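Local coordinates for protein p13 MTCP-1 (PDB 1A1X) that binds the PH domain of the kinases AKT1 and AKT2 and enhances their phosphorylation and activation, at residues Q65-W70 against M79-R84; Q87-L92 against E99-L104. All blocks are in the same frame, centred on the assembly; numbering follows the deposited sequence.

Interaction 1: residues Q65-W70 against M79-R84; sequences QLPLMW and MDNNSR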
ATOM      1  N   GLN A  65      17.020 -10.354  -7.893  1.00 20.79           N
ATOM      2  CA  GLN A  65      16.823  -9.621  -6.636  1.00 20.97           C
ATOM      3  C   GLN A  65      15.734 -10.295  -5.780  1.00 17.84           C
ATOM      4  O   GLN A  65      15.672 -10.110  -4.561  1.00 18.22           O
ATOM      5  CB  GLN A  65      16.440  -8.164  -6.918  1.00 20.52           C
ATOM      6  CG  GLN A  65      17.539  -7.355  -7.594  1.00 20.61           C
ATOM      7  CD  GLN A  65      17.132  -5.914  -7.814  1.00 24.18           C
ATOM      8  OE1 GLN A  65      16.418  -5.602  -8.760  1.00 27.16           O
ATOM      9  NE2 GLN A  65      17.568  -5.031  -6.928  1.00 22.39           N
ATOM     10  N   LEU A  66      14.870 -11.053  -6.444  1.00 16.91           N
ATOM     11  CA  LEU A  66      13.777 -11.787  -5.805  1.00 17.29           C
ATOM     12  C   LEU A  66      14.244 -13.213  -5.484  1.00 15.83           C
ATOM     13  O   LEU A  66      15.086 -13.779  -6.195  1.00 14.50           O
ATOM     14  CB  LEU A  66      12.556 -11.820  -6.736  1.00 19.92           C
ATOM     15  CG  LEU A  66      11.500 -10.714  -6.635  1.00 21.14           C
ATOM     16  CD1 LEU A  66      11.972  -9.561  -5.767  1.00 21.08           C
ATOM     17  CD2 LEU A  66      11.115 -10.245  -8.030  1.00 20.36           C
ATOM     18  N   PRO A  67      13.668 -13.826  -4.439  1.00 14.35           N
ATOM     19  CA  PRO A  67      14.040 -15.183  -4.031  1.00 14.67           C
ATOM     20  C   PRO A  67      13.396 -16.324  -4.801  1.00 14.26           C
ATOM     21  O   PRO A  67      12.452 -16.128  -5.572  1.00 13.77           O
ATOM     22  CB  PRO A  67      13.629 -15.208  -2.562  1.00 12.70           C
ATOM     23  CG  PRO A  67      12.364 -14.408  -2.577  1.00 16.82           C
ATOM     24  CD  PRO A  67      12.686 -13.244  -3.504  1.00 14.43           C
ATOM     25  N   LEU A  68      13.936 -17.521  -4.586  1.00 13.52           N
ATOM     26  CA  LEU A  68      13.426 -18.736  -5.212  1.00 13.91           C
ATOM     27  C   LEU A  68      12.098 -19.106  -4.559  1.00 12.87           C
ATOM     28  O   LEU A  68      11.233 -19.709  -5.192  1.00 11.98           O
ATOM     29  CB  LEU A  68      14.402 -19.901  -5.022  1.00 12.66           C
ATOM     30  CG  LEU A  68      15.797 -19.849  -5.638  1.00 17.85           C
ATOM     31  CD1 LEU A  68      16.540 -21.120  -5.266  1.00 17.81           C
ATOM     32  CD2 LEU A  68      15.716 -19.714  -7.142  1.00 18.03           C
ATOM     33  N   MET A  69      11.940 -18.741  -3.292  1.00 11.64           N
ATOM     34  CA  MET A  69      10.715 -19.059  -2.578  1.00 16.65           C
ATOM     35  C   MET A  69      10.470 -18.191  -1.356  1.00 16.10           C
ATOM     36  O   MET A  69      11.405 -17.696  -0.727  1.00 15.01           O
ATOM     37  CB  MET A  69      10.740 -20.513  -2.122  1.00 20.53           C
ATOM     38  CG  MET A  69      11.848 -20.805  -1.130  1.00 29.19           C
ATOM     39  SD  MET A  69      11.278 -21.759   0.279  1.00 46.93           S
ATOM     40  CE  MET A  69      10.887 -20.464   1.416  1.00 38.88           C
ATOM     41  N   TRP A  70       9.191 -18.050  -1.019  1.00 13.15           N
ATOM     42  CA  TRP A  70       8.743 -17.298   0.145  1.00 10.26           C
ATOM     43  C   TRP A  70       7.840 -18.260   0.897  1.00 10.68           C
ATOM     44  O   TRP A  70       7.025 -18.939   0.282  1.00 12.34           O
ATOM     45  CB  TRP A  70       7.916 -16.079  -0.270  1.00 12.59           C
ATOM     46  CG  TRP A  70       8.693 -14.833  -0.522  1.00 10.88           C
ATOM     47  CD1 TRP A  70       9.468 -14.157   0.369  1.00  8.84           C
ATOM     48  CD2 TRP A  70       8.660 -14.037  -1.713  1.00  8.55           C
ATOM     49  NE1 TRP A  70       9.908 -12.979  -0.189  1.00  7.96           N
ATOM     50  CE2 TRP A  70       9.425 -12.879  -1.464  1.00  9.30           C
ATOM     51  CE3 TRP A  70       8.048 -14.187  -2.966  1.00  6.59           C
ATOM     52  CZ2 TRP A  70       9.597 -11.870  -2.423  1.00  9.37           C
ATOM     53  CZ3 TRP A  70       8.218 -13.187  -3.922  1.00 10.38           C
ATOM     54  CH2 TRP A  70       8.989 -12.039  -3.641  1.00  9.72           C
ATOM     55  N   MET A  79       9.514 -15.693   4.998  1.00 12.71           N
ATOM     56  CA  MET A  79      10.920 -16.029   5.100  1.00 13.56           C
ATOM     57  C   MET A  79      11.266 -16.654   3.752  1.00 12.04           C
ATOM     58  O   MET A  79      10.553 -17.539   3.285  1.00 14.41           O
ATOM     59  CB  MET A  79      11.195 -17.031   6.224  1.00 11.12           C
ATOM     60  CG  MET A  79      12.682 -17.386   6.317  1.00 14.73           C
ATOM     61  SD  MET A  79      13.128 -18.515   7.627  1.00 19.00           S
ATOM     62  CE  MET A  79      13.473 -17.384   8.935  1.00 15.38           C
ATOM     63  N   ASP A  80      12.314 -16.155   3.102  1.00 10.24           N
ATOM     64  CA  ASP A  80      12.725 -16.688   1.813  1.00 10.68           C
ATOM     65  C   ASP A  80      13.717 -17.843   1.957  1.00 13.19           C
ATOM     66  O   ASP A  80      14.007 -18.290   3.074  1.00 16.65           O
ATOM     67  CB  ASP A  80      13.277 -15.584   0.895  1.00 11.02           C
ATOM     68  CG  ASP A  80      14.546 -14.902   1.434  1.00 13.93           C
ATOM     69  OD1 ASP A  80      15.297 -15.495   2.235  1.00 13.00           O
ATOM     70  OD2 ASP A  80      14.808 -13.749   1.017  1.00 15.93           O
ATOM     71  N   ASN A  81      14.254 -18.301   0.832  1.00 16.40           N
ATOM     72  CA  ASN A  81      15.207 -19.406   0.827  1.00 18.10           C
ATOM     73  C   ASN A  81      16.574 -19.079   1.433  1.00 16.47           C
ATOM     74  O   ASN A  81      17.332 -19.987   1.768  1.00 17.21           O
ATOM     75  CB  ASN A  81      15.366 -19.949  -0.586  1.00 13.98           C
ATOM     76  CG  ASN A  81      15.658 -18.869  -1.568  1.00 14.03           C
ATOM     77  OD1 ASN A  81      14.781 -18.081  -1.917  1.00 13.53           O
ATOM     78  ND2 ASN A  81      16.910 -18.781  -1.988  1.00 16.16           N
ATOM     79  N   ASN A  82      16.875 -17.792   1.593  1.00 17.77           N
ATOM     80  CA  ASN A  82      18.140 -17.354   2.196  1.00 16.10           C
ATOM     81  C   ASN A  82      17.973 -17.012   3.683  1.00 16.16           C
ATOM     82  O   ASN A  82      18.885 -16.466   4.298  1.00 19.80           O
ATOM     83  CB  ASN A  82      18.675 -16.119   1.474  1.00 18.78           C
ATOM     84  CG  ASN A  82      18.982 -16.378   0.023  1.00 22.33           C
ATOM     85  OD1 ASN A  82      18.734 -15.535  -0.839  1.00 23.21           O
ATOM     86  ND2 ASN A  82      19.529 -17.548  -0.261  1.00 27.16           N
ATOM     87  N   SER A  83      16.799 -17.312   4.238  1.00 17.04           N
ATOM     88  CA  SER A  83      16.454 -17.033   5.640  1.00 17.78           C
ATOM     89  C   SER A  83      16.139 -15.572   5.940  1.00 17.32           C
ATOM     90  O   SER A  83      16.006 -15.196   7.107  1.00 21.76           O
ATOM     91  CB  SER A  83      17.531 -17.524   6.616  1.00 18.73           C
ATOM     92  OG  SER A  83      17.441 -18.919   6.810  1.00 31.03           O
ATOM     93  N   ARG A  84      16.025 -14.749   4.902  1.00 16.34           N
ATOM     94  CA  ARG A  84      15.711 -13.340   5.090  1.00 15.27           C
ATOM     95  C   ARG A  84      14.212 -13.173   5.276  1.00 14.93           C
ATOM     96  O   ARG A  84      13.431 -13.979   4.776  1.00 12.68           O
ATOM     97  CB  ARG A  84      16.178 -12.532   3.894  1.00 17.72           C
ATOM     98  CG  ARG A  84      17.649 -12.657   3.647  1.00 25.25           C
ATOM     99  CD  ARG A  84      18.025 -11.989   2.351  1.00 34.69           C
ATOM    100  NE  ARG A  84      19.438 -12.182   2.032  1.00 42.42           N
ATOM    101  CZ  ARG A  84      19.901 -12.377   0.802  1.00 45.31           C
ATOM    102  NH1 ARG A  84      19.059 -12.407  -0.226  1.00 47.22           N
ATOM    103  NH2 ARG A  84      21.204 -12.541   0.600  1.00 47.36           N
TER

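Interaction 2: residues Q87-L92 against E99-L104; sequences QIQHHL and ELLLKL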
ATOM      1  N   GLN A  87       8.590  -8.188   5.273  1.00 11.88           N
ATOM      2  CA  GLN A  87       7.409  -7.711   5.978  1.00 11.39           C
ATOM      3  C   GLN A  87       6.240  -7.497   5.026  1.00 12.00           C
ATOM      4  O   GLN A  87       6.413  -6.908   3.966  1.00 11.24           O
ATOM      5  CB  GLN A  87       7.732  -6.374   6.665  1.00 14.49           C
ATOM      6  CG  GLN A  87       6.588  -5.788   7.481  1.00 18.40           C
ATOM      7  CD  GLN A  87       6.256  -6.630   8.703  1.00 23.31           C
ATOM      8  OE1 GLN A  87       7.116  -6.869   9.555  1.00 27.67           O
ATOM      9  NE2 GLN A  87       5.007  -7.084   8.796  1.00 26.80           N
ATOM     10  N   ILE A  88       5.059  -8.000   5.374  1.00 11.31           N
ATOM     11  CA  ILE A  88       3.893  -7.762   4.529  1.00 12.62           C
ATOM     12  C   ILE A  88       3.405  -6.378   4.956  1.00 11.88           C
ATOM     13  O   ILE A  88       2.910  -6.214   6.069  1.00 14.98           O
ATOM     14  CB  ILE A  88       2.764  -8.794   4.766  1.00 15.22           C
ATOM     15  CG1 ILE A  88       3.198 -10.193   4.315  1.00 17.20           C
ATOM     16  CG2 ILE A  88       1.504  -8.388   3.999  1.00 12.57           C
ATOM     17  CD1 ILE A  88       2.215 -11.297   4.720  1.00 13.83           C
ATOM     18  N   GLN A  89       3.630  -5.369   4.118  1.00 15.00           N
ATOM     19  CA  GLN A  89       3.203  -4.006   4.444  1.00 16.39           C
ATOM     20  C   GLN A  89       1.725  -3.801   4.159  1.00 16.88           C
ATOM     21  O   GLN A  89       1.057  -3.002   4.821  1.00 19.34           O
ATOM     22  CB  GLN A  89       4.075  -2.982   3.738  1.00 12.14           C
ATOM     23  CG  GLN A  89       5.529  -3.148   4.108  1.00 13.54           C
ATOM     24  CD  GLN A  89       6.327  -1.914   3.804  1.00  9.67           C
ATOM     25  OE1 GLN A  89       6.686  -1.665   2.663  1.00 12.98           O
ATOM     26  NE2 GLN A  89       6.602  -1.124   4.830  1.00 13.21           N
ATOM     27  N   HIS A  90       1.229  -4.488   3.136  1.00 15.39           N
ATOM     28  CA  HIS A  90      -0.198  -4.468   2.840  1.00 12.39           C
ATOM     29  C   HIS A  90      -0.628  -5.642   1.966  1.00 11.51           C
ATOM     30  O   HIS A  90       0.171  -6.209   1.216  1.00  9.32           O
ATOM     31  CB  HIS A  90      -0.715  -3.091   2.365  1.00 11.57           C
ATOM     32  CG  HIS A  90      -0.509  -2.799   0.912  1.00 11.82           C
ATOM     33  ND1 HIS A  90      -0.727  -3.729  -0.082  1.00 15.98           N
ATOM     34  CD2 HIS A  90      -0.171  -1.652   0.282  1.00  5.68           C
ATOM     35  CE1 HIS A  90      -0.533  -3.166  -1.259  1.00  5.12           C
ATOM     36  NE2 HIS A  90      -0.192  -1.907  -1.066  1.00  9.37           N
ATOM     37  N   HIS A  91      -1.867  -6.067   2.175  1.00 12.42           N
ATOM     38  CA  HIS A  91      -2.471  -7.173   1.450  1.00 13.33           C
ATOM     39  C   HIS A  91      -3.888  -6.718   1.160  1.00 14.22           C
ATOM     40  O   HIS A  91      -4.759  -6.754   2.026  1.00 14.55           O
ATOM     41  CB  HIS A  91      -2.485  -8.428   2.326  1.00 14.49           C
ATOM     42  CG  HIS A  91      -3.111  -9.625   1.674  1.00 11.65           C
ATOM     43  ND1 HIS A  91      -3.578 -10.701   2.396  1.00 10.13           N
ATOM     44  CD2 HIS A  91      -3.317  -9.929   0.371  1.00 12.17           C
ATOM     45  CE1 HIS A  91      -4.043 -11.617   1.566  1.00 11.37           C
ATOM     46  NE2 HIS A  91      -3.896 -11.173   0.331  1.00 11.03           N
ATOM     47  N   LEU A  92      -4.107  -6.275  -0.069  1.00 14.20           N
ATOM     48  CA  LEU A  92      -5.406  -5.775  -0.456  1.00 16.13           C
ATOM     49  C   LEU A  92      -5.792  -6.077  -1.886  1.00 15.61           C
ATOM     50  O   LEU A  92      -5.025  -6.669  -2.649  1.00 13.18           O
ATOM     51  CB  LEU A  92      -5.495  -4.263  -0.182  1.00 21.91           C
ATOM     52  CG  LEU A  92      -4.215  -3.421  -0.193  1.00 19.48           C
ATOM     53  CD1 LEU A  92      -3.812  -3.106  -1.595  1.00 21.10           C
ATOM     54  CD2 LEU A  92      -4.422  -2.145   0.578  1.00 24.03           C
ATOM     55  N   GLU A  99      -3.268  -8.101  -4.092  1.00 12.43           N
ATOM     56  CA  GLU A  99      -1.906  -7.591  -4.084  1.00 11.35           C
ATOM     57  C   GLU A  99      -1.185  -7.652  -2.740  1.00 10.20           C
ATOM     58  O   GLU A  99      -1.743  -7.298  -1.705  1.00  9.87           O
ATOM     59  CB  GLU A  99      -1.903  -6.145  -4.595  1.00  9.36           C
ATOM     60  CG  GLU A  99      -0.562  -5.453  -4.454  1.00 14.16           C
ATOM     61  CD  GLU A  99      -0.598  -4.015  -4.905  1.00 13.26           C
ATOM     62  OE1 GLU A  99      -0.665  -3.768  -6.122  1.00 18.35           O
ATOM     63  OE2 GLU A  99      -0.536  -3.126  -4.045  1.00 13.98           O
ATOM     64  N   LEU A 100       0.065  -8.109  -2.773  1.00 10.42           N
ATOM     65  CA  LEU A 100       0.900  -8.168  -1.578  1.00  8.12           C
ATOM     66  C   LEU A 100       1.993  -7.151  -1.782  1.00  7.89           C
ATOM     67  O   LEU A 100       2.493  -7.005  -2.897  1.00  8.59           O
ATOM     68  CB  LEU A 100       1.558  -9.538  -1.421  1.00 10.38           C
ATOM     69  CG  LEU A 100       0.755 -10.731  -0.907  1.00  8.57           C
ATOM     70  CD1 LEU A 100       1.582 -11.996  -1.072  1.00 12.70           C
ATOM     71  CD2 LEU A 100       0.379 -10.519   0.546  1.00 11.56           C
ATOM     72  N   LEU A 101       2.287  -6.379  -0.739  1.00  8.76           N
ATOM     73  CA  LEU A 101       3.376  -5.414  -0.795  1.00 10.93           C
ATOM     74  C   LEU A 101       4.360  -5.875   0.275  1.00 12.06           C
ATOM     75  O   LEU A 101       4.086  -5.769   1.478  1.00 13.11           O
ATOM     76  CB  LEU A 101       2.912  -3.976  -0.526  1.00  9.65           C
ATOM     77  CG  LEU A 101       4.080  -2.990  -0.693  1.00 11.27           C
ATOM     78  CD1 LEU A 101       4.543  -2.984  -2.142  1.00 11.25           C
ATOM     79  CD2 LEU A 101       3.690  -1.588  -0.230  1.00 12.23           C
ATOM     80  N   LEU A 102       5.482  -6.427  -0.187  1.00 12.14           N
ATOM     81  CA  LEU A 102       6.534  -6.969   0.675  1.00 12.70           C
ATOM     82  C   LEU A 102       7.755  -6.071   0.793  1.00 11.45           C
ATOM     83  O   LEU A 102       8.208  -5.491  -0.187  1.00 14.27           O
ATOM     84  CB  LEU A 102       6.993  -8.328   0.136  1.00  9.65           C
ATOM     85  CG  LEU A 102       5.923  -9.392  -0.081  1.00 12.23           C
ATOM     86  CD1 LEU A 102       6.547 -10.669  -0.652  1.00 11.94           C
ATOM     87  CD2 LEU A 102       5.229  -9.667   1.237  1.00 11.88           C
ATOM     88  N   LYS A 103       8.327  -6.023   1.988  1.00 10.60           N
ATOM     89  CA  LYS A 103       9.503  -5.212   2.225  1.00 10.78           C
ATOM     90  C   LYS A 103      10.606  -6.071   2.823  1.00  8.25           C
ATOM     91  O   LYS A 103      10.423  -6.671   3.881  1.00  9.80           O
ATOM     92  CB  LYS A 103       9.170  -4.058   3.178  1.00 14.08           C
ATOM     93  CG  LYS A 103      10.329  -3.084   3.405  1.00 12.97           C
ATOM     94  CD  LYS A 103       9.942  -1.977   4.356  1.00 18.27           C
ATOM     95  CE  LYS A 103      11.097  -1.034   4.557  1.00 19.25           C
ATOM     96  NZ  LYS A 103      10.722   0.137   5.381  1.00 26.24           N
ATOM     97  N   LEU A 104      11.745  -6.129   2.140  1.00  8.70           N
ATOM     98  CA  LEU A 104      12.880  -6.914   2.624  1.00 10.28           C
ATOM     99  C   LEU A 104      13.504  -6.220   3.825  1.00  9.18           C
ATOM    100  O   LEU A 104      13.960  -5.084   3.725  1.00 11.41           O
ATOM    101  CB  LEU A 104      13.925  -7.097   1.522  1.00 10.80           C
ATOM    102  CG  LEU A 104      15.184  -7.837   1.957  1.00 10.58           C
ATOM    103  CD1 LEU A 104      14.833  -9.214   2.509  1.00 10.79           C
ATOM    104  CD2 LEU A 104      16.130  -7.942   0.787  1.00 11.82           C
TER

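Interaction 1: residues Q65-W70 against M79-R84
N81 OD1 takes two backbone N-H groups from across the contact. The bond from M69 N to N81 OD1 is 3.2 Å long and fairly straight, 153° at the hydrogen, and comes from above the amide plane of N81. The bond from L68 N to the same OD1 is shorter but bent, and is weak. One asparagine side chain thus holds two successive amides at the mouth of the beta hairpin formed by strands 69-73 and 77-80, part of the closed barrel of the TCL1 family. The CG of N81 sits between its own backbone N and carbonyl carbon (chi1 51°), which turns the amide back toward the start of strand 69-73. The rest of the amide lies across L68, with N81 ND2 4.0 Å from L68 CD1. M69 runs past N81 in the opposite direction. Its chain bends at chi2 and chi3 and brings M69 CE to 3.5 Å from M79 O.

D80 begins a type I turn that ends at S83, and it also makes an Asx turn. D80 OD1 accepts from N82 N and R84 N, which reach it from opposite faces of the carboxylate. The other oxygen, OD2, is bonded to W86 in the next strand. Both oxygens are bonded, which should limit rotation of the carboxylate about CB-CG. P67 CB packs on D80 CB at 3.5 Å, the two side chains crossing at about a right angle. The proline ring also covers the indole of W70, with P67 CG 3.5 Å above the centre of its face.

Interaction 2: residues Q87-L92 against E99-L104
Q89 N and L101 O form a backbone bond of 2.7 Å, and E99 N to L92 O is equally short. Both donors lie nearly along the C=O axis of their acceptor. Four more backbone bonds join the antiparallel strands: Q87 and K103 exchange a pair, L92 N returns to E99 O, and L101 N gives to H90 O.

The side chain of Q89 crosses the extended chain of K103 at a slant, with K103 CD 3.5 Å from Q89 NE2. Their polar ends have other partners. Q89 OE1 accepts from R42. K103 NZ bonds to the carbonyl of G4 of the second subunit and makes a salt bridge with E5 of that subunit, which also accepts from Q89 NE2. E99 is extended, its CG anti to the backbone N (chi1 172°), and its CG lies in the plane of the H90 ring, at the edge. Its OE1 is bonded to Q46.

The H90 ring is packed on both faces. L101 CB is 3.6 Å from the ring centroid, almost straight above it, in a CH-pi contact. L92 CG covers the opposite face, nearer the rim. The H90 ring of the second subunit also meets this ring, the planes nearly parallel, so this face of the hairpin lies at the contact between the two subunits of the assembly.

The side chains of I88, H91, L100 and L102 lie on the other face of the sheet. L100 CD2 sits over one face of the H91 ring, 4.0 Å from its centroid, and I88 CG1 touches L102 CD2 at 3.7 Å. The register slips by one residue where Q89 and H90 both face L101: a classic beta bulge in the last hairpin of the barrel.

In the fold
From the N terminus, the chain first forms strands 13-16, 21-24, 29-36 and 41-46 and the short helix 58-61. Interaction 1 then closes the hairpin of strands 69-73 and 77-80 at its open end. Interaction 2 follows in series and closes the next hairpin, 85-94 with 97-104. The two neither nest nor cross. Strands 77-80 and 85-94 are neighbours in the sheet, so the hairpins stand side by side in the barrel wall. The centres of the two interactions are about 14 Å apart; they touch where W70 packs on L102 and R84 on L104. Strand 97-104 borders strand 41-46, and strand 69-73 meets strand 13-16, which closes the barrel.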